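Local coordinates for protein heterodimeric restriction endonuclease R.BspD6I small subunit (PDB 2P14) that is the catalytic subunit of a heterodimeric type IIS restriction endonuclease, working with a site-specific nickase, and probably cuts DNA through a PD-(D/E)XK-type nuclease fold, at residues Gly33-Leu38 against Ile61-Glu66. Residues are numbered along the deposited sequence; the frame is centred on the assembly and turned at random. Where two conformers were deposited one is given.
Sequences GSYKNL and ILVEYE
A classic beta bulge opens the antiparallel pairing of strands 37-40 and 61-64: Lys-36 and Asn-37 both face Glu-64, whose carbonyl O accepts two backbone hydrogen bonds. Lys-36 N lies 2.8 Å from Glu-64 O, nearly in line with the carbonyl (165°), while Asn-37 N, at 3.3 Å from the same O, approaches in the carbonyl plane, on a lone pair of that O. Glu-64 N returns a straight 2.8 Å hydrogen bond to Asn-37 O (N-H...O 170°). On the face of the sheet that carries Leu-38 and Val-63, Leu-38 CD1 meets Val-63 CB at 3.7 Å and also touches Ile-61 CG2; Val-63 CG2 reaches Tyr-35 CB at 3.6 Å. The Tyr-65 ring turns an edge to the loop leading into strand 37-40, with CD1 3.3 Å from Ser-34 O, and its hydroxyl donates to a water that in turn donates to Gly-33 O. A leucine in place of Tyr-65 would probably leave this water without its hydroxyl donor and open a gap beside Ser-34 O and Tyr-35 CA. Glu-64 OE2 is hydrogen-bonded to Tyr-97 OH. Helix 17-32 covers Leu-38 through Tyr-26 and Lys-30 and meets Tyr-65 through Phe-29, while strand 69-75 continues the mixed sheet beyond 61-64, leaving 37-40 outermost within the chain.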
loop_
_atom_site.group_PDB
_atom_site.type_symbol
_atom_site.label_atom_id
_atom_site.label_comp_id
_atom_site.label_asym_id
_atom_site.label_seq_id
_atom_site.Cartn_x
_atom_site.Cartn_y
_atom_site.Cartn_z
ATOM N N GLY A 33 -5.780 3.140 -13.270
ATOM C CA GLY A 33 -5.080 3.572 -14.465
ATOM C C GLY A 33 -4.289 4.867 -14.269
ATOM O O GLY A 33 -3.898 5.201 -13.144
ATOM N N SER A 34 -3.994 5.536 -15.389
ATOM C CA SER A 34 -3.338 6.857 -15.333
ATOM C C SER A 34 -1.848 6.777 -14.919
ATOM O O SER A 34 -1.275 7.787 -14.515
ATOM C CB SER A 34 -4.093 7.856 -14.395
ATOM O OG SER A 34 -5.469 8.093 -14.734
ATOM N N TYR A 35 -1.258 5.588 -14.982
ATOM C CA TYR A 35 0.152 5.393 -14.630
ATOM C C TYR A 35 1.052 5.360 -15.837
ATOM O O TYR A 35 0.594 5.087 -16.953
ATOM C CB TYR A 35 0.356 4.066 -13.871
ATOM C CG TYR A 35 -0.243 2.845 -14.536
ATOM C CD1 TYR A 35 0.452 2.143 -15.518
ATOM C CD2 TYR A 35 -1.495 2.378 -14.150
ATOM C CE1 TYR A 35 -0.105 1.010 -16.123
ATOM C CE2 TYR A 35 -2.059 1.268 -14.746
ATOM C CZ TYR A 35 -1.370 0.599 -15.724
ATOM O OH TYR A 35 -1.963 -0.521 -16.291
ATOM N N LYS A 36 2.338 5.632 -15.618
ATOM C CA LYS A 36 3.324 5.440 -16.684
ATOM C C LYS A 36 3.854 4.012 -16.701
ATOM O O LYS A 36 3.999 3.434 -17.782
ATOM C CB LYS A 36 4.460 6.470 -16.665
ATOM C CG LYS A 36 4.996 6.878 -15.318
ATOM C CD LYS A 36 5.901 8.100 -15.437
ATOM C CE LYS A 36 7.347 7.707 -15.635
ATOM N NZ LYS A 36 8.224 8.887 -15.437
ATOM N N ASN A 37 4.092 3.443 -15.519
ATOM C CA ASN A 37 4.488 2.040 -15.390
ATOM C C ASN A 37 3.801 1.424 -14.183
ATOM O O ASN A 37 3.580 2.101 -13.178
ATOM C CB ASN A 37 5.996 1.910 -15.163
ATOM C CG ASN A 37 6.832 2.619 -16.204
ATOM O OD1 ASN A 37 7.624 3.514 -15.879
ATOM N ND2 ASN A 37 6.701 2.204 -17.446
ATOM N N LEU A 38 3.494 0.141 -14.277
ATOM C CA LEU A 38 2.927 -0.608 -13.154
ATOM C C LEU A 38 3.624 -1.959 -13.152
ATOM O O LEU A 38 3.555 -2.696 -14.138
ATOM C CB LEU A 38 1.405 -0.794 -13.292
ATOM C CG LEU A 38 0.681 -1.609 -12.216
ATOM C CD1 LEU A 38 0.725 -0.903 -10.835
ATOM C CD2 LEU A 38 -0.768 -1.847 -12.622
ATOM N N ILE A 61 4.572 -4.276 -5.349
ATOM C CA ILE A 61 4.012 -3.597 -6.524
ATOM C C ILE A 61 4.639 -2.221 -6.575
ATOM O O ILE A 61 4.808 -1.584 -5.538
ATOM C CB ILE A 61 2.468 -3.415 -6.450
ATOM C CG1 ILE A 61 1.777 -4.752 -6.181
ATOM C CG2 ILE A 61 1.906 -2.807 -7.741
ATOM C CD1 ILE A 61 0.413 -4.579 -5.490
ATOM N N LEU A 62 5.010 -1.796 -7.776
ATOM C CA LEU A 62 5.441 -0.405 -7.973
ATOM C C LEU A 62 4.501 0.218 -8.985
ATOM O O LEU A 62 4.251 -0.370 -10.036
ATOM C CB LEU A 62 6.873 -0.327 -8.523
ATOM C CG LEU A 62 7.368 1.046 -8.965
ATOM C CD1 LEU A 62 7.521 1.997 -7.733
ATOM C CD2 LEU A 62 8.698 0.852 -9.743
ATOM N N VAL A 63 3.974 1.410 -8.660
ATOM C CA VAL A 63 3.245 2.187 -9.676
ATOM C C VAL A 63 3.971 3.537 -9.850
ATOM O O VAL A 63 4.213 4.266 -8.870
ATOM C CB VAL A 63 1.743 2.368 -9.325
ATOM C CG1 VAL A 63 1.572 3.189 -8.090
ATOM C CG2 VAL A 63 0.953 2.984 -10.484
ATOM N N GLU A 64 4.369 3.818 -11.095
ATOM C CA GLU A 64 5.050 5.072 -11.378
ATOM C C GLU A 64 4.111 5.993 -12.118
ATOM O O GLU A 64 3.647 5.679 -13.193
ATOM C CB GLU A 64 6.312 4.816 -12.204
ATOM C CG GLU A 64 7.330 4.027 -11.417
ATOM C CD GLU A 64 8.652 3.832 -12.153
ATOM O OE1 GLU A 64 8.613 3.590 -13.397
ATOM O OE2 GLU A 64 9.694 3.882 -11.480
ATOM N N TYR A 65 3.795 7.128 -11.507
ATOM C CA TYR A 65 2.990 8.137 -12.170
ATOM C C TYR A 65 3.933 9.219 -12.668
ATOM O O TYR A 65 5.134 9.189 -12.419
ATOM C CB TYR A 65 2.012 8.741 -11.194
ATOM C CG TYR A 65 1.019 7.744 -10.652
ATOM C CD1 TYR A 65 -0.003 7.229 -11.476
ATOM C CD2 TYR A 65 1.088 7.324 -9.320
ATOM C CE1 TYR A 65 -0.928 6.313 -10.992
ATOM C CE2 TYR A 65 0.160 6.405 -8.811
ATOM C CZ TYR A 65 -0.848 5.890 -9.657
ATOM O OH TYR A 65 -1.762 4.988 -9.127
ATOM N N GLU A 66 3.371 10.221 -13.329
ATOM C CA GLU A 66 4.209 11.261 -13.880
ATOM C C GLU A 66 5.118 11.958 -12.860
ATOM O O GLU A 66 6.316 12.118 -13.109
ATOM C CB GLU A 66 3.290 12.281 -14.546
ATOM C CG GLU A 66 3.998 13.317 -15.347
ATOM C CD GLU A 66 3.072 13.838 -16.371
ATOM O OE1 GLU A 66 2.840 13.079 -17.360
ATOM O OE2 GLU A 66 2.558 14.969 -16.151
HETATM O O HOH W 1 -3.134 3.605 -11.005
HETATM O O HOH W 2 0.815 9.437 -14.576
HETATM O O HOH W 3 7.553 11.858 -15.453
#